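Local coordinates for protein tyrosine aminotransferase (Leishmania infantum, PDB 4IX8) that probably transfers the amino group of L-tyrosine to 2-oxoglutarate, using pyridoxal 5'-phosphate as cofactor, at residues V166-Y174 / G408-F416; I251-N259 / A368-M376. All coordinates share one frame; numbering follows the deposited sequence.

Contact 1. Residues V166-Y174 / G408-F416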
loop_
_atom_site.group_PDB
_atom_site.type_symbol
_atom_site.label_atom_id
_atom_site.label_comp_id
_atom_site.label_asym_id
_atom_site.label_seq_id
_atom_site.Cartn_x
_atom_site.Cartn_y
_atom_site.Cartn_z
ATOM N N VAL A 166 -6.173 13.556 17.600
ATOM C CA VAL A 166 -4.889 12.835 17.472
ATOM C C VAL A 166 -3.846 13.426 18.428
ATOM O O VAL A 166 -3.770 14.652 18.585
ATOM C CB VAL A 166 -4.323 12.918 16.083
ATOM C CG1 VAL A 166 -3.045 12.079 15.974
ATOM C CG2 VAL A 166 -5.377 12.465 15.056
ATOM N N CYS A 167 -3.075 12.575 19.101
ATOM C CA CYS A 167 -2.028 13.065 19.988
ATOM C C CYS A 167 -0.986 13.856 19.202
ATOM O O CYS A 167 -0.748 13.591 18.030
ATOM C CB CYS A 167 -1.376 11.913 20.742
ATOM S SG CYS A 167 -0.827 10.693 19.568
ATOM N N ALA A 168 -0.369 14.829 19.869
ATOM C CA ALA A 168 0.853 15.505 19.393
ATOM C C ALA A 168 1.794 15.523 20.583
ATOM O O ALA A 168 1.394 15.918 21.660
ATOM C CB ALA A 168 0.599 16.911 18.923
ATOM N N PRO A 169 3.053 15.109 20.405
ATOM C CA PRO A 169 3.662 14.702 19.140
ATOM C C PRO A 169 3.282 13.300 18.730
ATOM O O PRO A 169 2.939 12.465 19.562
ATOM C CB PRO A 169 5.161 14.807 19.426
ATOM C CG PRO A 169 5.287 14.553 20.892
ATOM C CD PRO A 169 4.023 15.124 21.514
ATOM N N SER A 170 3.372 13.037 17.436
ATOM C CA SER A 170 2.869 11.810 16.890
ATOM C C SER A 170 3.592 11.436 15.632
ATOM O O SER A 170 3.993 12.308 14.851
ATOM C CB SER A 170 1.358 11.937 16.589
ATOM O OG SER A 170 1.113 13.110 15.830
ATOM N N PHE A 171 3.655 10.126 15.413
ATOM C CA PHE A 171 4.002 9.509 14.131
ATOM C C PHE A 171 3.250 10.264 13.039
ATOM O O PHE A 171 2.045 10.376 13.110
ATOM C CB PHE A 171 3.586 8.031 14.153
ATOM C CG PHE A 171 3.855 7.279 12.873
ATOM C CD1 PHE A 171 5.128 7.179 12.349
ATOM C CD2 PHE A 171 2.822 6.621 12.219
ATOM C CE1 PHE A 171 5.362 6.461 11.161
ATOM C CE2 PHE A 171 3.045 5.907 11.048
ATOM C CZ PHE A 171 4.308 5.838 10.510
ATOM N N PRO A 172 3.959 10.829 12.059
ATOM C CA PRO A 172 3.303 11.821 11.193
ATOM C C PRO A 172 2.202 11.311 10.240
ATOM O O PRO A 172 1.508 12.134 9.648
ATOM C CB PRO A 172 4.456 12.384 10.355
ATOM C CG PRO A 172 5.743 11.838 10.937
ATOM C CD PRO A 172 5.412 10.694 11.818
ATOM N N HIS A 173 2.007 10.011 10.126
ATOM C CA HIS A 173 1.112 9.492 9.133
ATOM C C HIS A 173 -0.354 9.848 9.399
ATOM O O HIS A 173 -1.094 10.010 8.419
ATOM C CB HIS A 173 1.237 7.973 9.008
ATOM C CG HIS A 173 0.827 7.454 7.661
ATOM N ND1 HIS A 173 1.377 7.923 6.483
ATOM C CD2 HIS A 173 -0.050 6.485 7.305
ATOM C CE1 HIS A 173 0.860 7.260 5.464
ATOM N NE2 HIS A 173 -0.010 6.385 5.934
ATOM N N TYR A 174 -0.792 9.967 10.665
ATOM C CA TYR A 174 -2.198 10.312 10.924
ATOM C C TYR A 174 -2.517 11.664 10.325
ATOM O O TYR A 174 -3.518 11.838 9.597
ATOM C CB TYR A 174 -2.522 10.281 12.421
ATOM C CG TYR A 174 -2.404 8.864 12.890
ATOM C CD1 TYR A 174 -3.469 7.983 12.771
ATOM C CD2 TYR A 174 -1.179 8.360 13.347
ATOM C CE1 TYR A 174 -3.333 6.630 13.134
ATOM C CE2 TYR A 174 -1.038 7.016 13.711
ATOM C CZ TYR A 174 -2.107 6.164 13.601
ATOM O OH TYR A 174 -1.981 4.839 13.960
ATOM N N GLY A 408 11.049 18.287 16.477
ATOM C CA GLY A 408 9.727 17.837 16.906
ATOM C C GLY A 408 8.561 18.472 16.196
ATOM O O GLY A 408 7.431 17.966 16.257
ATOM N N GLU A 409 8.839 19.599 15.551
ATOM C CA GLU A 409 7.906 20.255 14.627
ATOM C C GLU A 409 7.274 19.234 13.672
ATOM O O GLU A 409 6.075 19.179 13.500
ATOM C CB GLU A 409 8.662 21.309 13.827
ATOM C CG GLU A 409 7.882 22.513 13.419
ATOM C CD GLU A 409 8.716 23.460 12.555
ATOM O OE1 GLU A 409 8.417 23.519 11.334
ATOM O OE2 GLU A 409 9.675 24.102 13.070
ATOM N N ILE A 410 8.113 18.396 13.083
ATOM C CA ILE A 410 7.696 17.347 12.161
ATOM C C ILE A 410 6.574 16.480 12.719
ATOM O O ILE A 410 5.793 15.917 11.959
ATOM C CB ILE A 410 8.928 16.437 11.815
ATOM C CG1 ILE A 410 9.962 17.245 11.057
ATOM C CG2 ILE A 410 8.570 15.246 10.987
ATOM C CD1 ILE A 410 9.442 17.921 9.800
ATOM N N PHE A 411 6.550 16.323 14.040
ATOM C CA PHE A 411 5.631 15.431 14.701
ATOM C C PHE A 411 4.513 16.185 15.390
ATOM O O PHE A 411 3.746 15.579 16.126
ATOM C CB PHE A 411 6.367 14.568 15.733
ATOM C CG PHE A 411 7.469 13.711 15.157
ATOM C CD1 PHE A 411 8.776 14.195 15.053
ATOM C CD2 PHE A 411 7.200 12.409 14.720
ATOM C CE1 PHE A 411 9.799 13.409 14.549
ATOM C CE2 PHE A 411 8.207 11.614 14.194
ATOM C CZ PHE A 411 9.518 12.113 14.101
ATOM N N GLY A 412 4.464 17.510 15.221
ATOM C CA GLY A 412 3.415 18.324 15.825
ATOM C C GLY A 412 3.742 18.990 17.156
ATOM O O GLY A 412 2.847 19.571 17.793
ATOM N N MET A 413 5.009 18.968 17.582
ATOM C CA MET A 413 5.360 19.655 18.830
ATOM C C MET A 413 6.784 20.185 18.797
ATOM O O MET A 413 7.746 19.434 18.904
ATOM C CB MET A 413 5.177 18.754 20.045
ATOM C CG MET A 413 5.370 19.523 21.313
ATOM S SD MET A 413 4.892 18.651 22.823
ATOM C CE MET A 413 3.108 18.694 22.741
ATOM N N SER A 414 6.870 21.495 18.596
ATOM C CA SER A 414 8.083 22.258 18.585
ATOM C C SER A 414 8.740 22.223 19.936
ATOM O O SER A 414 8.078 22.010 20.941
ATOM C CB SER A 414 7.807 23.728 18.187
ATOM O OG SER A 414 7.801 23.827 16.760
ATOM N N GLY A 415 10.056 22.436 19.934
ATOM C CA GLY A 415 10.818 22.549 21.154
ATOM C C GLY A 415 11.463 21.232 21.556
ATOM O O GLY A 415 12.098 21.150 22.631
ATOM N N PHE A 416 11.390 20.236 20.667
ATOM C CA PHE A 416 11.948 18.919 20.956
ATOM C C PHE A 416 12.755 18.365 19.827
ATOM O O PHE A 416 12.750 18.913 18.721
ATOM C CB PHE A 416 10.847 17.918 21.266
ATOM C CG PHE A 416 10.050 18.252 22.500
ATOM C CD1 PHE A 416 9.059 19.211 22.463
ATOM C CD2 PHE A 416 10.312 17.614 23.703
ATOM C CE1 PHE A 416 8.342 19.550 23.601
ATOM C CE2 PHE A 416 9.576 17.919 24.835
ATOM C CZ PHE A 416 8.584 18.899 24.771
HETATM O O HOH W 1 1.796 14.589 13.561
#

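Contact 2. Residues I251-N259 / A368-M376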
loop_
_atom_site.group_PDB
_atom_site.type_symbol
_atom_site.label_atom_id
_atom_site.label_comp_id
_atom_site.label_asym_id
_atom_site.label_seq_id
_atom_site.Cartn_x
_atom_site.Cartn_y
_atom_site.Cartn_z
ATOM N N ILE A 251 1.473 -0.940 17.532
ATOM C CA ILE A 251 2.470 -1.655 16.756
ATOM C C ILE A 251 3.728 -1.955 17.557
ATOM O O ILE A 251 4.480 -2.869 17.215
ATOM C CB ILE A 251 2.834 -0.877 15.493
ATOM C CG1 ILE A 251 3.526 -1.830 14.511
ATOM C CG2 ILE A 251 3.658 0.384 15.846
ATOM C CD1 ILE A 251 4.106 -1.156 13.344
ATOM N N TYR A 252 3.974 -1.193 18.624
ATOM C CA TYR A 252 5.149 -1.442 19.479
ATOM C C TYR A 252 4.800 -2.303 20.695
ATOM O O TYR A 252 5.535 -2.305 21.691
ATOM C CB TYR A 252 5.777 -0.120 19.952
ATOM C CG TYR A 252 6.378 0.640 18.799
ATOM C CD1 TYR A 252 7.531 0.190 18.185
ATOM C CD2 TYR A 252 5.784 1.789 18.316
ATOM C CE1 TYR A 252 8.064 0.861 17.110
ATOM C CE2 TYR A 252 6.306 2.457 17.250
ATOM C CZ TYR A 252 7.461 1.995 16.658
ATOM O OH TYR A 252 8.006 2.657 15.586
ATOM N N ALA A 253 3.695 -3.048 20.604
ATOM C CA ALA A 253 3.197 -3.875 21.709
ATOM C C ALA A 253 4.240 -4.819 22.336
ATOM O O ALA A 253 4.213 -5.019 23.539
ATOM C CB ALA A 253 2.003 -4.724 21.233
ATOM N N GLU A 254 5.142 -5.381 21.530
ATOM C CA GLU A 254 6.135 -6.381 21.973
ATOM C C GLU A 254 7.427 -5.730 22.430
ATOM O O GLU A 254 8.372 -6.427 22.838
ATOM C CB GLU A 254 6.479 -7.335 20.833
ATOM C CG GLU A 254 5.336 -8.248 20.363
ATOM C CD GLU A 254 5.351 -9.596 21.038
ATOM O OE1 GLU A 254 6.319 -9.905 21.757
ATOM O OE2 GLU A 254 4.420 -10.377 20.795
ATOM N N MET A 255 7.495 -4.406 22.282
ATOM C CA MET A 255 8.744 -3.670 22.489
ATOM C C MET A 255 8.691 -2.728 23.689
ATOM O O MET A 255 9.066 -1.558 23.590
ATOM C CB MET A 255 9.090 -2.926 21.228
ATOM C CG MET A 255 9.725 -3.874 20.247
ATOM S SD MET A 255 9.487 -3.272 18.568
ATOM C CE MET A 255 10.961 -2.254 18.448
ATOM N N VAL A 256 8.128 -3.229 24.789
ATOM C CA VAL A 256 8.217 -2.567 26.082
ATOM C C VAL A 256 9.522 -2.938 26.761
ATOM O O VAL A 256 9.913 -4.110 26.747
ATOM C CB VAL A 256 7.054 -2.957 26.990
ATOM C CG1 VAL A 256 7.142 -2.211 28.352
ATOM C CG2 VAL A 256 5.741 -2.667 26.300
ATOM N N LEU A 257 10.143 -1.964 27.426
ATOM C CA LEU A 257 11.443 -2.136 28.110
ATOM C C LEU A 257 11.307 -2.335 29.625
ATOM O O LEU A 257 10.239 -2.162 30.194
ATOM C CB LEU A 257 12.330 -0.915 27.879
ATOM C CG LEU A 257 12.356 -0.314 26.474
ATOM C CD1 LEU A 257 13.371 0.807 26.402
ATOM C CD2 LEU A 257 12.678 -1.388 25.466
ATOM N N ASN A 258 12.399 -2.710 30.269
ATOM C CA ASN A 258 12.471 -2.687 31.727
ATOM C C ASN A 258 11.366 -3.506 32.422
ATOM O O ASN A 258 10.904 -3.115 33.483
ATOM C CB ASN A 258 12.413 -1.218 32.210
ATOM C CG ASN A 258 13.491 -0.336 31.565
ATOM O OD1 ASN A 258 14.611 -0.796 31.326
ATOM N ND2 ASN A 258 13.139 0.928 31.241
ATOM N N ASN A 259 11.003 -4.668 31.866
ATOM C CA ASN A 259 9.987 -5.543 32.481
ATOM C C ASN A 259 8.620 -4.840 32.620
ATOM O O ASN A 259 7.795 -5.200 33.466
ATOM C CB ASN A 259 10.460 -6.047 33.843
ATOM N N ALA A 368 13.007 9.138 29.946
ATOM C CA ALA A 368 13.665 7.964 29.427
ATOM C C ALA A 368 12.580 7.087 28.765
ATOM O O ALA A 368 11.435 7.041 29.211
ATOM C CB ALA A 368 14.402 7.222 30.536
ATOM N N PRO A 369 12.911 6.442 27.652
ATOM C CA PRO A 369 11.908 5.625 26.968
ATOM C C PRO A 369 11.537 4.356 27.743
ATOM O O PRO A 369 12.417 3.672 28.245
ATOM C CB PRO A 369 12.594 5.296 25.626
ATOM C CG PRO A 369 14.026 5.453 25.869
ATOM C CD PRO A 369 14.171 6.520 26.903
ATOM N N GLN A 370 10.254 4.035 27.826
ATOM C CA GLN A 370 9.835 2.780 28.434
ATOM C C GLN A 370 9.495 1.748 27.378
ATOM O O GLN A 370 9.178 0.598 27.706
ATOM C CB GLN A 370 8.625 3.017 29.324
ATOM C CG GLN A 370 8.960 3.916 30.464
ATOM C CD GLN A 370 10.109 3.356 31.260
ATOM O OE1 GLN A 370 10.207 2.140 31.488
ATOM N NE2 GLN A 370 11.026 4.243 31.660
ATOM N N ALA A 371 9.556 2.168 26.113
ATOM C CA ALA A 371 9.102 1.338 24.999
ATOM C C ALA A 371 9.403 1.971 23.653
ATOM O O ALA A 371 9.907 3.103 23.579
ATOM C CB ALA A 371 7.619 1.091 25.107
ATOM N N SER A 372 9.037 1.239 22.596
ATOM C CA SER A 372 9.283 1.661 21.222
ATOM C C SER A 372 10.798 1.876 21.071
ATOM O O SER A 372 11.561 1.296 21.839
ATOM C CB SER A 372 8.490 2.908 20.884
ATOM O OG SER A 372 8.674 3.257 19.532
ATOM N N MET A 373 11.218 2.680 20.086
ATOM C CA MET A 373 12.640 2.809 19.657
ATOM C C MET A 373 13.184 4.236 19.654
ATOM O O MET A 373 14.241 4.505 19.076
ATOM C CB MET A 373 12.822 2.269 18.229
ATOM C CG MET A 373 12.526 0.796 18.010
ATOM S SD MET A 373 12.104 0.411 16.277
ATOM C CE MET A 373 13.034 1.617 15.327
ATOM N N PHE A 374 12.453 5.154 20.266
ATOM C CA PHE A 374 12.741 6.576 20.121
ATOM C C PHE A 374 12.796 7.293 21.447
ATOM O O PHE A 374 12.215 6.851 22.430
ATOM C CB PHE A 374 11.673 7.242 19.260
ATOM C CG PHE A 374 11.407 6.533 17.951
ATOM C CD1 PHE A 374 12.239 6.729 16.859
ATOM C CD2 PHE A 374 10.349 5.665 17.824
ATOM C CE1 PHE A 374 11.998 6.087 15.686
ATOM C CE2 PHE A 374 10.103 5.030 16.630
ATOM C CZ PHE A 374 10.920 5.249 15.570
ATOM N N VAL A 375 13.469 8.428 21.455
ATOM C CA VAL A 375 13.450 9.285 22.603
ATOM C C VAL A 375 13.170 10.704 22.133
ATOM O O VAL A 375 13.481 11.055 20.993
ATOM C CB VAL A 375 14.784 9.165 23.381
ATOM C CG1 VAL A 375 15.934 9.833 22.638
ATOM C CG2 VAL A 375 14.627 9.720 24.757
ATOM N N MET A 376 12.497 11.483 22.977
ATOM C CA MET A 376 12.249 12.887 22.700
ATOM C C MET A 376 13.062 13.755 23.659
ATOM O O MET A 376 12.871 13.716 24.879
ATOM C CB MET A 376 10.767 13.202 22.823
ATOM C CG MET A 376 9.941 12.792 21.625
ATOM S SD MET A 376 10.264 13.778 20.144
ATOM C CE MET A 376 9.006 15.044 20.314
HETATM O O HOH W 2 8.833 0.093 31.201
HETATM O O HOH W 3 14.621 3.446 29.752
#

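Contact 1. Residues V166-Y174 / G408-F416
Ser170 and Phe411 are joined by the one direct hydrogen bond of this contact: Ser170 N donates to Phe411 O at 2.9 Å. The same oxygen takes a CA-H...O contact from Pro169, whose CA lies 3.1 Å from Phe411 O, and a weak bond from a water that also meets Ser170 OG at 2.8 Å. The Phe411 ring turns its edge to the backbone of 170-171, with Ser170 O 3.2 Å from Phe411 CD2, and runs alongside Pro172, whose CD is 3.8 Å from Phe411 CE2. Two prolines suit this place, being compact, rigid apolar rings with no backbone N-H to satisfy. Pro169 follows a cis peptide bond; its CD rests against Met413 SD. With CG anti to the backbone N (chi1 -173°), Met413 extends its chain before bending at the sulfur, which brings CE 3.4 Å from Ala168 O. Gly412, at phi 96°, adopts a backbone shape natural to glycine, and its O meets Ala168 CB. Within 408-416, Gly408 O accepts from both Phe411 N and Met413 N, which hold the turn in shape. Strand 163-168 of the eight-stranded sheet ends here, flanked by strands 184-191 and 211-217; helix 173-181 follows, while 408-416 links strands 403-407 and 416-420 of the smaller sheet.

Contact 2. Residues I251-N259 / A368-M376
Tyr252 lays one ring face against Ser372. Its CB starts 4.1 Å from Ser372 CA, and chi1 of -67° sets CG beside the backbone N, bringing that face against the serine side chain. Ser372 CB makes a CH-pi contact with it, and OG lies over the ring centre, 3.4 Å from Tyr252 CZ; serine suits the place because its short side chain lets OG sit there while its backbone N stays bonded to Met255 O. Further out, CE1 is 4.1 Å from Met373 SD, an oblique Met-aromatic contact, and the phenol OH meets the edge of Phe374, 3.3 Å from its CE2. That OH also hydrogen-bonds O3 of the pyridoxal-phosphate lysine at position 282, consistent with the packing helping to orient the phenol in this fold-type-I aminotransferase. Beyond the type I turn 252-255, Val256 and Ala371 form a single beta bridge, where Leu257 N donates to Gln370 O at 2.8 Å, nearly straight at 170°. Flexible Met255 reaches Met373 with its methyl. At the outer end, Asn258 ND2 donates a hydrogen bond to Gln370 OE1, 3.2 Å away and from above the carbonyl plane, while a water joins Asn258 ND2 to Pro369 O.

In the fold
The centres of contacts 1 and 2 lie about 17 Å apart, each about 11 Å from the centre of the chain. Along the sequence both segments of contact 2 fall between the two of contact 1: 166-174, 251-259, 368-376, then 408-416. Each pairs a segment leaving the C-terminal end of a strand in the eight-stranded sheet, 163-168 or 246-249, with one bordering the five-stranded sheet. Strands 374-379 and 416-420 are antiparallel neighbours there, and the contacts meet directly: Met376 CE packs against Phe416 CB at 3.5 Å and against Pro169 CG. Together they join the large, cofactor-binding domain to the small domain, with Tyr252 linking contact 2 to the cofactor.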